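Local coordinates for protein acyl-ACP thioesterase (Bacteroides thetaiotaomicron, PDB 2ESS) that probably hydrolyses fatty acyl groups from acyl carrier protein in fatty acid biosynthesis and binds calcium ions, at residues G9-V14 and S44-G49; N33-C38 and F97-K102; D187-E192 and S243-E248; Q195-R200 and V223-F228. All coordinates share one frame; numbering follows the deposited sequence. Where two conformers were deposited one is given.

Contact 1 (G9-V14 and S44-G49); sequences GTYQFV and SDRGFG
The Tyr11 ring and the Arg46 guanidinium are turned 75° against each other, and each has the same water in its plane, at its edge. On the ring side, Phe41 of helix 28-45 also meets Tyr11, with planes at about 60°. The two side chains slide past one another in opposite directions: Tyr11 OH lies 4.1 Å from Arg46 NH1, while Gly9 CA sits obliquely 4.2 Å from Arg46 NH2. The polar link therefore runs through the water, 2.5 Å from Tyr11 OH. It accepts from Arg46 NH1 at 3.0 Å. Its own donation goes to Asp45 OD2 at 2.7 Å, so three side chains share one solvent molecule. Arg46 runs extended from CG to NE, which brings NH1 to the water and NH2 near Gly9. Arg46 NH1 bonds to His42 O, its main polar partner, and takes the water as a further one. Gly9, Tyr11 and Phe13 pair through their backbones with strand 78-88. The helix itself stops in a Schellman motif, with Gly47 at C-prime and Gly47 N bonded to Ser44 O at 3.2 Å. The arrangement joins an outer strand of the N-terminal hot-dog domain to the capped end of its long helix.

Contact 2 (N33-C38 and F97-K102); sequences NHLLNC and FAVIDK
Beside Leu35, the residue that meets Phe97, the helix bond from Cys38 N to His34 O measures 2.9 Å, among the shortest polar bonds here. Across the contact, CE2 of Phe97 comes within 3.2 Å of Leu35 O, and Phe97 CZ lies 3.6 Å from the same oxygen. The side chains meet as a CH-pi contact. Leu35 CB stands over one face of the Phe97 ring, 4.1 Å from its centroid and 14° off the normal, displaced toward the rim. Leu35 CD2 reaches the root end of the same ring, 3.9 Å from Phe97 CD2, and continues to Val99 CG2 at 4.3 Å. Phe97 holds CG beside its backbone N (chi1 -54°), a setting that swings the ring off the strand and under the helix. Replacing Phe97 by an alanine is likely to open a gap beside the helix and take from Leu35 CB the ring face it rests on. Around this pair, Val81, Ala110 and Ile67 also touch Leu35, so three further strands contribute. On helix 28-45, Asn33 ND2 bonds to Glu16 OE1 of the second subunit. This buried helix-on-sheet packing is the signature of the hot-dog fold, in which an antiparallel sheet curls around a long helix.

Contact 3 (D187-E192 and S243-E248); sequences DLFPIE and SKVIFE
Phe189 and Val245 set the spacing of the two backbones, with CA atoms 10.0 Å apart, a distance spanned by side chains. Segment 187-192 is a loop passing into helix 191-196; Phe189 is extended there (psi 143°), and Pro190 follows as the N-cap. Opposite it runs strand 238-247. Val245 and Phe247, two residues apart, have their side chains turned toward the loop, as alternation along a strand requires. Phe189 keeps CG beside its backbone N (chi1 -59°), which directs its ring into the angle between those two side chains. The aromatic pair is edge-to-face: the edge of Phe247 is presented to the face of Phe189, with centroids 5.5 Å apart and planes at 67°. Phe247 CE1 stands 4.1 Å above the plane of the Phe189 ring, near its rim, while Phe247 CZ approaches Phe189 CG to 4.1 Å. At the CZ end of the Phe189 ring, Val245 CG2, whose side chain comes head-on to that of Phe189, lies obliquely 3.9 Å from Phe189 CZ. Phe228 packs edge-to-face with Phe189 as well, and Leu193 and Ile199 touch Phe247. With an alanine here in place of Phe189, the edge of Phe247 is likely to lose its facing ring, and Val245 CG2 its neighbour. Since all three touching residues are buried and their side chains are wholly hydrocarbon, this contact is probably held by exclusion of water and by the ring edge against the face, with no charge to be compensated.

Contact 4 (Q195-R200 and V223-F228); sequences QTKRIR and VSENEF
Lys197 meets Asn226 at a tight turn between strands 215-224 and 227-234 that combines an ST turn with a classic beta bulge, in the C-terminal hot-dog domain. The close part of the contact is confined to one oxygen. Lys197 NZ donates to Asn226 OD1 at 2.8 Å, and the end of the lysine chain passes across the same atom, with Lys197 CD 3.3 Å from Asn226 OD1. The side chains cross at about a right angle. With CG beside the backbone N (chi1 -62°) and the rest of the chain extended, the lysine reaches the turn from the residue just after helix 191-196. The turn that presents Asn226 is itself braced: Asn226 N bonds to Ser224 OG at 3.1 Å, which defines the ST turn. Val223 and Ser224 both face Glu227 in the bulge, where Val223 N to Glu227 O is the stronger bond at 2.8 Å and its Ser224 counterpart is weak. Backbone bonding of Asn226 with Phe247 ties the turn to the neighbouring strand. The solvent side is looser. Glu225 is exposed and offers Lys197 NZ only its CG, at 3.9 Å; its carboxylate OE2 stays 4.7 Å from Lys197 NZ, and the opposite charges, not in contact, would probably favour each other weakly. At Asn226 OD1 the donor arrives with a C=O...N angle of 149°, tilted 17° from the carbonyl plane.

The four contacts form two pairs, one in each half of the chain. Contacts 1 and 2 share helix 28-45, have centres 10 Å apart and touch where Tyr11 CD2 and Phe13 CZ each pack 3.5 Å from Cys38 SG. Contacts 3 and 4 are closer, 6 Å between centres, and are joined by a probable hydrogen bond from Glu248 N to Arg198 O at 2.8 Å. Between the pairs, centres of contacts 1 and 3 lie 30 Å apart, on opposite sides of the chain's centre. One antiparallel sheet, continuous through strands 58-69 and 199-206, unites the two hot-dog halves. All four contacts lie away from the calcium site of Asp171 and His175.

Contact 1 (G9-V14 and S44-G49)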
loop_
_atom_site.group_PDB
_atom_site.type_symbol
_atom_site.label_atom_id
_atom_site.label_comp_id
_atom_site.label_asym_id
_atom_site.label_seq_id
_atom_site.Cartn_x
_atom_site.Cartn_y
_atom_site.Cartn_z
ATOM N N GLY A 9 -11.355 16.892 -11.916
ATOM C CA GLY A 9 -11.298 16.607 -10.513
ATOM C C GLY A 9 -9.870 16.775 -10.021
ATOM O O GLY A 9 -8.933 16.276 -10.648
ATOM N N THR A 10 -9.716 17.412 -8.870
ATOM C CA THR A 10 -8.405 17.629 -8.228
ATOM C C THR A 10 -8.381 17.072 -6.810
ATOM O O THR A 10 -9.241 17.379 -6.011
ATOM C CB THR A 10 -8.046 19.161 -8.146
ATOM O OG1 THR A 10 -8.236 19.778 -9.430
ATOM C CG2 THR A 10 -6.589 19.368 -7.637
ATOM N N TYR A 11 -7.379 16.262 -6.494
ATOM C CA TYR A 11 -7.335 15.506 -5.250
ATOM C C TYR A 11 -5.985 15.708 -4.605
ATOM O O TYR A 11 -4.981 15.692 -5.291
ATOM C CB TYR A 11 -7.629 14.024 -5.527
ATOM C CG TYR A 11 -8.929 13.883 -6.290
ATOM C CD1 TYR A 11 -10.157 14.027 -5.666
ATOM C CD2 TYR A 11 -8.923 13.717 -7.670
ATOM C CE1 TYR A 11 -11.333 13.956 -6.394
ATOM C CE2 TYR A 11 -10.107 13.642 -8.404
ATOM C CZ TYR A 11 -11.301 13.755 -7.770
ATOM O OH TYR A 11 -12.446 13.682 -8.541
ATOM N N GLN A 12 -6.000 15.953 -3.300
ATOM C CA GLN A 12 -4.815 16.277 -2.506
ATOM C C GLN A 12 -4.279 15.092 -1.716
ATOM O O GLN A 12 -5.026 14.340 -1.086
ATOM C CB GLN A 12 -5.136 17.387 -1.493
ATOM C CG GLN A 12 -5.656 18.674 -2.082
ATOM C CD GLN A 12 -4.650 19.302 -3.001
ATOM O OE1 GLN A 12 -3.447 19.287 -2.719
ATOM N NE2 GLN A 12 -5.125 19.830 -4.130
ATOM N N PHE A 13 -2.965 14.928 -1.744
ATOM C CA PHE A 13 -2.293 13.850 -1.026
ATOM C C PHE A 13 -1.029 14.318 -0.309
ATOM O O PHE A 13 -0.519 15.398 -0.564
ATOM C CB PHE A 13 -1.927 12.749 -2.000
ATOM C CG PHE A 13 -3.082 12.207 -2.739
ATOM C CD1 PHE A 13 -3.967 11.353 -2.102
ATOM C CD2 PHE A 13 -3.331 12.579 -4.052
ATOM C CE1 PHE A 13 -5.076 10.858 -2.779
ATOM C CE2 PHE A 13 -4.432 12.067 -4.745
ATOM C CZ PHE A 13 -5.299 11.212 -4.112
ATOM N N VAL A 14 -0.545 13.480 0.590
ATOM C CA VAL A 14 0.791 13.635 1.173
ATOM C C VAL A 14 1.534 12.316 0.965
ATOM O O VAL A 14 0.949 11.248 1.194
ATOM C CB VAL A 14 0.706 13.934 2.678
ATOM C CG1 VAL A 14 2.109 14.073 3.279
ATOM C CG2 VAL A 14 -0.108 15.194 2.926
ATOM N N SER A 44 -17.450 8.471 -9.943
ATOM C CA SER A 44 -18.547 8.171 -9.030
ATOM C C SER A 44 -19.279 9.431 -8.635
ATOM O O SER A 44 -20.505 9.457 -8.617
ATOM C CB SER A 44 -18.078 7.401 -7.789
ATOM O OG SER A 44 -16.993 8.047 -7.173
ATOM N N ASP A 45 -18.536 10.481 -8.375
ATOM C CA ASP A 45 -19.157 11.731 -8.030
ATOM C C ASP A 45 -20.027 12.256 -9.154
ATOM O O ASP A 45 -20.892 13.057 -8.900
ATOM C CB ASP A 45 -18.109 12.782 -7.657
ATOM C CG ASP A 45 -17.445 12.503 -6.287
ATOM O OD1 ASP A 45 -17.920 11.614 -5.521
ATOM O OD2 ASP A 45 -16.425 13.163 -5.990
ATOM N N ARG A 46 -19.767 11.862 -10.391
ATOM C CA ARG A 46 -20.506 12.414 -11.519
ATOM C C ARG A 46 -21.435 11.401 -12.133
ATOM O O ARG A 46 -22.037 11.666 -13.161
ATOM C CB ARG A 46 -19.515 12.917 -12.567
ATOM C CG ARG A 46 -18.804 14.166 -12.132
ATOM C CD ARG A 46 -17.502 14.297 -12.823
ATOM N NE ARG A 46 -16.763 15.461 -12.366
ATOM C CZ ARG A 46 -16.116 15.549 -11.204
ATOM N NH1 ARG A 46 -16.065 14.539 -10.341
ATOM N NH2 ARG A 46 -15.485 16.665 -10.910
ATOM N N GLY A 47 -21.542 10.231 -11.519
ATOM C CA GLY A 47 -22.562 9.234 -11.921
ATOM C C GLY A 47 -22.229 8.436 -13.160
ATOM O O GLY A 47 -23.129 8.020 -13.883
ATOM N N PHE A 48 -20.949 8.180 -13.419
ATOM C CA PHE A 48 -20.581 7.296 -14.512
ATOM C C PHE A 48 -19.521 6.272 -14.125
ATOM O O PHE A 48 -18.837 5.710 -14.984
ATOM C CB PHE A 48 -20.189 8.056 -15.792
ATOM C CG PHE A 48 -19.029 8.998 -15.671
ATOM C CD1 PHE A 48 -17.710 8.540 -15.783
ATOM C CD2 PHE A 48 -19.257 10.370 -15.528
ATOM C CE1 PHE A 48 -16.662 9.423 -15.736
ATOM C CE2 PHE A 48 -18.198 11.285 -15.463
ATOM C CZ PHE A 48 -16.899 10.807 -15.570
ATOM N N GLY A 49 -19.427 6.025 -12.832
ATOM C CA GLY A 49 -18.550 5.039 -12.278
ATOM C C GLY A 49 -19.097 3.618 -12.307
ATOM O O GLY A 49 -20.161 3.329 -12.866
HETATM O O HOH W 1 -14.695 14.383 -7.689
#

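Contact 2 (N33-C38 and F97-K102)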
loop_
_atom_site.group_PDB
_atom_site.type_symbol
_atom_site.label_atom_id
_atom_site.label_comp_id
_atom_site.label_asym_id
_atom_site.label_seq_id
_atom_site.Cartn_x
_atom_site.Cartn_y
_atom_site.Cartn_z
ATOM N N ASN A 33 -1.904 3.531 -7.682
ATOM C CA ASN A 33 -3.020 3.437 -6.712
ATOM C C ASN A 33 -3.779 4.773 -6.615
ATOM O O ASN A 33 -5.023 4.803 -6.764
ATOM C CB ASN A 33 -2.550 2.981 -5.318
ATOM C CG ASN A 33 -3.740 2.780 -4.323
ATOM O OD1 ASN A 33 -4.639 2.019 -4.594
ATOM N ND2 ASN A 33 -3.748 3.514 -3.234
ATOM N N HIS A 34 -3.051 5.873 -6.422
ATOM C CA HIS A 34 -3.687 7.195 -6.358
ATOM C C HIS A 34 -4.439 7.555 -7.661
ATOM O O HIS A 34 -5.571 8.060 -7.620
ATOM C CB HIS A 34 -2.658 8.272 -6.018
ATOM C CG HIS A 34 -2.169 8.198 -4.595
ATOM N ND1 HIS A 34 -3.018 8.015 -3.532
ATOM C CD2 HIS A 34 -0.932 8.321 -4.068
ATOM C CE1 HIS A 34 -2.326 8.018 -2.407
ATOM N NE2 HIS A 34 -1.057 8.210 -2.703
ATOM N N LEU A 35 -3.796 7.350 -8.801
ATOM C CA LEU A 35 -4.425 7.649 -10.113
ATOM C C LEU A 35 -5.727 6.880 -10.264
ATOM O O LEU A 35 -6.751 7.468 -10.561
ATOM C CB LEU A 35 -3.468 7.362 -11.278
ATOM C CG LEU A 35 -2.114 8.097 -11.265
ATOM C CD1 LEU A 35 -1.262 7.641 -12.472
ATOM C CD2 LEU A 35 -2.238 9.646 -11.197
ATOM N N LEU A 36 -5.710 5.562 -10.034
ATOM C CA LEU A 36 -6.901 4.739 -10.211
ATOM C C LEU A 36 -8.009 5.079 -9.216
ATOM O O LEU A 36 -9.172 5.141 -9.580
ATOM C CB LEU A 36 -6.523 3.250 -10.172
ATOM C CG LEU A 36 -5.518 2.835 -11.263
ATOM C CD1 LEU A 36 -5.228 1.294 -11.244
ATOM C CD2 LEU A 36 -6.018 3.283 -12.652
ATOM N N ASN A 37 -7.649 5.353 -7.967
ATOM C CA ASN A 37 -8.633 5.816 -6.985
ATOM C C ASN A 37 -9.230 7.152 -7.400
ATOM O O ASN A 37 -10.427 7.391 -7.171
ATOM C CB ASN A 37 -8.006 5.973 -5.590
ATOM C CG ASN A 37 -7.742 4.624 -4.891
ATOM O OD1 ASN A 37 -8.394 3.635 -5.161
ATOM N ND2 ASN A 37 -6.795 4.616 -3.961
ATOM N N CYS A 38 -8.410 8.039 -7.972
ATOM C CA CYS A 38 -8.901 9.377 -8.385
ATOM C C CYS A 38 -9.912 9.300 -9.564
ATOM O O CYS A 38 -10.933 10.017 -9.601
ATOM C CB CYS A 38 -7.749 10.351 -8.725
ATOM S SG CYS A 38 -6.880 10.902 -7.252
ATOM N N PHE A 97 -4.526 12.254 -16.721
ATOM C CA PHE A 97 -4.112 12.714 -15.385
ATOM C C PHE A 97 -2.934 13.687 -15.488
ATOM O O PHE A 97 -2.109 13.612 -16.419
ATOM C CB PHE A 97 -3.641 11.563 -14.487
ATOM C CG PHE A 97 -4.605 10.459 -14.342
ATOM C CD1 PHE A 97 -4.610 9.414 -15.250
ATOM C CD2 PHE A 97 -5.489 10.427 -13.262
ATOM C CE1 PHE A 97 -5.497 8.362 -15.094
ATOM C CE2 PHE A 97 -6.367 9.399 -13.111
ATOM C CZ PHE A 97 -6.389 8.367 -14.035
ATOM N N ALA A 98 -2.879 14.606 -14.529
ATOM C CA ALA A 98 -1.692 15.433 -14.299
ATOM C C ALA A 98 -1.314 15.254 -12.821
ATOM O O ALA A 98 -2.167 15.077 -11.948
ATOM C CB ALA A 98 -1.970 16.892 -14.630
ATOM N N VAL A 99 -0.027 15.212 -12.539
ATOM C CA VAL A 99 0.463 15.175 -11.153
ATOM C C VAL A 99 1.156 16.494 -10.860
ATOM O O VAL A 99 2.009 16.951 -11.645
ATOM C CB VAL A 99 1.452 13.993 -10.962
ATOM C CG1 VAL A 99 1.946 13.912 -9.498
ATOM C CG2 VAL A 99 0.748 12.684 -11.415
ATOM N N ILE A 100 0.810 17.096 -9.721
ATOM C CA ILE A 100 1.239 18.440 -9.391
ATOM C C ILE A 100 1.991 18.381 -8.081
ATOM O O ILE A 100 1.519 17.783 -7.116
ATOM C CB ILE A 100 0.056 19.438 -9.297
ATOM C CG1 ILE A 100 -0.672 19.546 -10.642
ATOM C CG2 ILE A 100 0.549 20.820 -8.964
ATOM C CD1 ILE A 100 -1.679 18.506 -10.866
ATOM N N ASP A 101 3.158 18.991 -8.057
ATOM C CA ASP A 101 4.034 18.910 -6.871
ATOM C C ASP A 101 3.631 19.938 -5.808
ATOM O O ASP A 101 2.668 20.665 -6.002
ATOM C CB ASP A 101 5.516 18.999 -7.271
ATOM C CG ASP A 101 6.016 20.430 -7.511
ATOM O OD1 ASP A 101 5.255 21.431 -7.395
ATOM O OD2 ASP A 101 7.234 20.537 -7.803
ATOM N N LYS A 102 4.378 20.024 -4.703
ATOM C CA LYS A 102 3.959 20.874 -3.584
ATOM C C LYS A 102 3.905 22.371 -3.987
ATOM O O LYS A 102 3.135 23.151 -3.428
ATOM C CB LYS A 102 4.893 20.663 -2.381
ATOM C CG LYS A 102 6.303 21.177 -2.640
ATOM C CD LYS A 102 7.299 20.757 -1.589
ATOM C CE LYS A 102 8.744 21.138 -1.968
ATOM N NZ LYS A 102 9.215 20.422 -3.210
#

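Contact 3 (D187-E192 and S243-E248)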
loop_
_atom_site.group_PDB
_atom_site.type_symbol
_atom_site.label_atom_id
_atom_site.label_comp_id
_atom_site.label_asym_id
_atom_site.label_seq_id
_atom_site.Cartn_x
_atom_site.Cartn_y
_atom_site.Cartn_z
ATOM N N ASP A 187 10.181 -4.905 -9.029
ATOM C CA ASP A 187 11.169 -5.725 -8.266
ATOM C C ASP A 187 12.134 -6.531 -9.118
ATOM O O ASP A 187 13.064 -7.073 -8.583
ATOM C CB ASP A 187 10.491 -6.672 -7.259
ATOM C CG ASP A 187 9.874 -5.920 -6.043
ATOM O OD1 ASP A 187 10.370 -4.823 -5.717
ATOM O OD2 ASP A 187 8.909 -6.430 -5.411
ATOM N N LEU A 188 11.931 -6.614 -10.431
ATOM C CA LEU A 188 12.874 -7.299 -11.307
ATOM C C LEU A 188 14.188 -6.538 -11.480
ATOM O O LEU A 188 15.186 -7.148 -11.823
ATOM C CB LEU A 188 12.259 -7.513 -12.703
ATOM C CG LEU A 188 11.044 -8.435 -12.756
ATOM C CD1 LEU A 188 10.322 -8.249 -14.071
ATOM C CD2 LEU A 188 11.467 -9.923 -12.503
ATOM N N PHE A 189 14.211 -5.216 -11.257
ATOM C CA PHE A 189 15.375 -4.429 -11.685
ATOM C C PHE A 189 16.407 -4.272 -10.592
ATOM O O PHE A 189 16.045 -4.125 -9.440
ATOM C CB PHE A 189 14.954 -3.074 -12.216
ATOM C CG PHE A 189 14.038 -3.190 -13.369
ATOM C CD1 PHE A 189 14.541 -3.466 -14.627
ATOM C CD2 PHE A 189 12.678 -3.140 -13.184
ATOM C CE1 PHE A 189 13.708 -3.622 -15.680
ATOM C CE2 PHE A 189 11.822 -3.309 -14.238
ATOM C CZ PHE A 189 12.332 -3.545 -15.487
ATOM N N PRO A 190 17.703 -4.293 -10.970
ATOM C CA PRO A 190 18.773 -4.231 -10.002
ATOM C C PRO A 190 18.768 -2.913 -9.266
ATOM O O PRO A 190 18.431 -1.868 -9.840
ATOM C CB PRO A 190 20.057 -4.393 -10.830
ATOM C CG PRO A 190 19.683 -4.254 -12.219
ATOM C CD PRO A 190 18.191 -4.406 -12.349
ATOM N N ILE A 191 19.140 -2.984 -8.005
ATOM C CA ILE A 191 19.104 -1.837 -7.145
ATOM C C ILE A 191 20.048 -0.713 -7.653
ATOM O O ILE A 191 19.736 0.471 -7.467
ATOM C CB ILE A 191 19.378 -2.259 -5.664
ATOM C CG1 ILE A 191 18.461 -1.494 -4.704
ATOM C CG2 ILE A 191 20.838 -2.090 -5.289
ATOM C CD1 ILE A 191 16.975 -1.975 -4.688
ATOM N N GLU A 192 21.155 -1.084 -8.319
ATOM C CA GLU A 192 22.087 -0.111 -8.917
ATOM C C GLU A 192 21.395 0.794 -9.931
ATOM O O GLU A 192 21.795 1.932 -10.113
ATOM C CB GLU A 192 23.280 -0.820 -9.581
ATOM N N SER A 243 4.435 -4.737 -19.867
ATOM C CA SER A 243 4.905 -3.496 -19.311
ATOM C C SER A 243 6.087 -2.974 -20.092
ATOM O O SER A 243 6.847 -3.731 -20.709
ATOM C CB SER A 243 5.264 -3.691 -17.828
ATOM O OG SER A 243 5.789 -2.513 -17.244
ATOM N N LYS A 244 6.200 -1.654 -20.094
ATOM C CA LYS A 244 7.351 -0.974 -20.623
ATOM C C LYS A 244 7.872 -0.018 -19.541
ATOM O O LYS A 244 7.107 0.708 -18.899
ATOM C CB LYS A 244 6.975 -0.255 -21.896
ATOM C CG LYS A 244 8.120 0.366 -22.638
ATOM C CD LYS A 244 7.629 1.166 -23.841
ATOM C CE LYS A 244 6.954 0.284 -24.862
ATOM N NZ LYS A 244 6.829 0.953 -26.176
ATOM N N VAL A 245 9.176 -0.070 -19.322
ATOM C CA VAL A 245 9.851 0.710 -18.277
ATOM C C VAL A 245 10.993 1.423 -18.960
ATOM O O VAL A 245 11.866 0.784 -19.585
ATOM C CB VAL A 245 10.381 -0.171 -17.141
ATOM C CG1 VAL A 245 10.735 0.689 -15.948
ATOM C CG2 VAL A 245 9.381 -1.219 -16.698
ATOM N N ILE A 246 10.959 2.747 -18.914
ATOM C CA ILE A 246 12.059 3.558 -19.440
ATOM C C ILE A 246 12.724 4.318 -18.279
ATOM O O ILE A 246 12.083 5.100 -17.577
ATOM C CB ILE A 246 11.582 4.507 -20.572
ATOM C CG1 ILE A 246 10.990 3.659 -21.738
ATOM C CG2 ILE A 246 12.739 5.364 -21.081
ATOM C CD1 ILE A 246 10.375 4.448 -22.832
ATOM N N PHE A 247 13.998 4.049 -18.076
ATOM C CA PHE A 247 14.798 4.739 -17.076
ATOM C C PHE A 247 15.542 5.894 -17.714
ATOM O O PHE A 247 15.769 5.890 -18.921
ATOM C CB PHE A 247 15.841 3.813 -16.469
ATOM C CG PHE A 247 15.283 2.800 -15.530
ATOM C CD1 PHE A 247 14.768 1.609 -15.994
ATOM C CD2 PHE A 247 15.303 3.030 -14.155
ATOM C CE1 PHE A 247 14.274 0.665 -15.107
ATOM C CE2 PHE A 247 14.819 2.082 -13.267
ATOM C CZ PHE A 247 14.289 0.908 -13.740
ATOM N N GLU A 248 15.909 6.880 -16.897
ATOM C CA GLU A 248 16.967 7.832 -17.270
ATOM C C GLU A 248 17.824 8.317 -16.080
ATOM O O GLU A 248 17.325 8.503 -14.946
ATOM C CB GLU A 248 16.352 9.009 -18.016
ATOM C CG GLU A 248 15.664 10.035 -17.149
ATOM C CD GLU A 248 15.555 11.373 -17.849
ATOM O OE1 GLU A 248 15.520 11.399 -19.106
ATOM O OE2 GLU A 248 15.511 12.393 -17.128
ATOM O OXT GLU A 248 19.043 8.563 -16.217
#

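Contact 4 (Q195-R200 and V223-F228)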
loop_
_atom_site.group_PDB
_atom_site.type_symbol
_atom_site.label_atom_id
_atom_site.label_comp_id
_atom_site.label_asym_id
_atom_site.label_seq_id
_atom_site.Cartn_x
_atom_site.Cartn_y
_atom_site.Cartn_z
ATOM N N GLN A 195 19.517 3.281 -7.893
ATOM C CA GLN A 195 20.488 4.165 -7.273
ATOM C C GLN A 195 21.013 5.235 -8.206
ATOM O O GLN A 195 21.427 6.284 -7.736
ATOM C CB GLN A 195 21.683 3.373 -6.752
ATOM C CG GLN A 195 21.435 2.679 -5.443
ATOM C CD GLN A 195 22.641 1.899 -4.963
ATOM O OE1 GLN A 195 23.173 1.047 -5.672
ATOM N NE2 GLN A 195 23.079 2.192 -3.747
ATOM N N THR A 196 21.066 4.950 -9.511
ATOM C CA THR A 196 21.687 5.848 -10.458
ATOM C C THR A 196 20.701 6.476 -11.443
ATOM O O THR A 196 20.995 7.512 -12.042
ATOM C CB THR A 196 22.801 5.119 -11.235
ATOM O OG1 THR A 196 22.222 4.049 -11.995
ATOM C CG2 THR A 196 23.850 4.576 -10.258
ATOM N N LYS A 197 19.534 5.863 -11.631
ATOM C CA LYS A 197 18.577 6.396 -12.576
ATOM C C LYS A 197 17.207 6.397 -11.955
ATOM O O LYS A 197 16.981 5.811 -10.905
ATOM C CB LYS A 197 18.548 5.552 -13.843
ATOM C CG LYS A 197 19.880 5.508 -14.616
ATOM C CD LYS A 197 19.824 4.508 -15.773
ATOM C CE LYS A 197 21.204 4.292 -16.345
ATOM N NZ LYS A 197 21.282 3.215 -17.372
ATOM N N ARG A 198 16.288 7.050 -12.628
ATOM C CA ARG A 198 14.891 7.012 -12.222
ATOM C C ARG A 198 14.059 6.605 -13.412
ATOM O O ARG A 198 14.475 6.806 -14.545
ATOM C CB ARG A 198 14.438 8.377 -11.729
ATOM C CG ARG A 198 14.681 9.484 -12.684
ATOM C CD ARG A 198 14.289 10.805 -12.076
ATOM N NE ARG A 198 12.848 10.857 -11.944
ATOM C CZ ARG A 198 12.009 11.092 -12.951
ATOM N NH1 ARG A 198 12.457 11.331 -14.184
ATOM N NH2 ARG A 198 10.708 11.095 -12.705
ATOM N N ILE A 199 12.858 6.098 -13.128
ATOM C CA ILE A 199 11.925 5.721 -14.156
ATOM C C ILE A 199 11.268 6.993 -14.666
ATOM O O ILE A 199 10.592 7.678 -13.911
ATOM C CB ILE A 199 10.834 4.775 -13.632
ATOM C CG1 ILE A 199 11.483 3.482 -13.124
ATOM C CG2 ILE A 199 9.829 4.442 -14.782
ATOM C CD1 ILE A 199 10.520 2.526 -12.422
ATOM N N ARG A 200 11.434 7.285 -15.947
ATOM C CA ARG A 200 10.768 8.428 -16.562
ATOM C C ARG A 200 9.472 8.081 -17.263
ATOM O O ARG A 200 8.569 8.915 -17.334
ATOM C CB ARG A 200 11.708 9.200 -17.469
ATOM C CG ARG A 200 11.844 8.775 -18.896
ATOM C CD ARG A 200 12.207 10.008 -19.755
ATOM N NE ARG A 200 11.082 10.960 -19.815
ATOM C CZ ARG A 200 10.925 12.064 -19.072
ATOM N NH1 ARG A 200 11.830 12.454 -18.167
ATOM N NH2 ARG A 200 9.836 12.807 -19.246
ATOM N N VAL A 223 15.623 -3.437 -24.616
ATOM C CA VAL A 223 15.673 -2.990 -25.999
ATOM C C VAL A 223 16.792 -1.961 -26.221
ATOM O O VAL A 223 17.322 -1.861 -27.318
ATOM C CB VAL A 223 14.306 -2.486 -26.520
ATOM C CG1 VAL A 223 13.203 -3.476 -26.158
ATOM C CG2 VAL A 223 13.988 -1.132 -26.007
ATOM N N SER A 224 17.136 -1.219 -25.177
ATOM C CA SER A 224 18.296 -0.338 -25.148
ATOM C C SER A 224 18.768 -0.333 -23.712
ATOM O O SER A 224 18.127 -0.934 -22.851
ATOM C CB SER A 224 17.919 1.086 -25.538
ATOM O OG SER A 224 17.430 1.804 -24.412
ATOM N N GLU A 225 19.838 0.398 -23.427
ATOM C CA GLU A 225 20.363 0.469 -22.058
ATOM C C GLU A 225 19.290 0.880 -21.047
ATOM O O GLU A 225 19.360 0.504 -19.877
ATOM C CB GLU A 225 21.536 1.451 -21.961
ATOM C CG GLU A 225 22.357 1.329 -20.648
ATOM C CD GLU A 225 23.191 0.032 -20.556
ATOM O OE1 GLU A 225 23.343 -0.667 -21.580
ATOM O OE2 GLU A 225 23.700 -0.289 -19.455
ATOM N N ASN A 226 18.317 1.668 -21.489
ATOM C CA ASN A 226 17.361 2.271 -20.563
ATOM C C ASN A 226 15.925 1.826 -20.736
ATOM O O ASN A 226 15.059 2.210 -19.935
ATOM C CB ASN A 226 17.462 3.786 -20.703
ATOM C CG ASN A 226 18.713 4.346 -20.027
ATOM O OD1 ASN A 226 19.137 3.857 -18.972
ATOM N ND2 ASN A 226 19.319 5.357 -20.648
ATOM N N GLU A 227 15.659 1.019 -21.765
ATOM C CA GLU A 227 14.288 0.603 -22.076
ATOM C C GLU A 227 14.124 -0.909 -21.959
ATOM O O GLU A 227 14.859 -1.677 -22.587
ATOM C CB GLU A 227 13.895 1.062 -23.454
ATOM C CG GLU A 227 12.421 0.769 -23.776
ATOM C CD GLU A 227 11.918 1.470 -25.038
ATOM O OE1 GLU A 227 12.527 2.498 -25.433
ATOM O OE2 GLU A 227 10.910 0.984 -25.635
ATOM N N PHE A 228 13.131 -1.312 -21.175
ATOM C CA PHE A 228 12.857 -2.699 -20.915
ATOM C C PHE A 228 11.419 -3.022 -21.235
ATOM O O PHE A 228 10.510 -2.295 -20.871
ATOM C CB PHE A 228 13.108 -3.017 -19.449
ATOM C CG PHE A 228 14.494 -2.738 -19.005
ATOM C CD1 PHE A 228 14.885 -1.461 -18.667
ATOM C CD2 PHE A 228 15.420 -3.755 -18.924
ATOM C CE1 PHE A 228 16.178 -1.219 -18.242
ATOM C CE2 PHE A 228 16.703 -3.503 -18.492
ATOM C CZ PHE A 228 17.078 -2.229 -18.165
#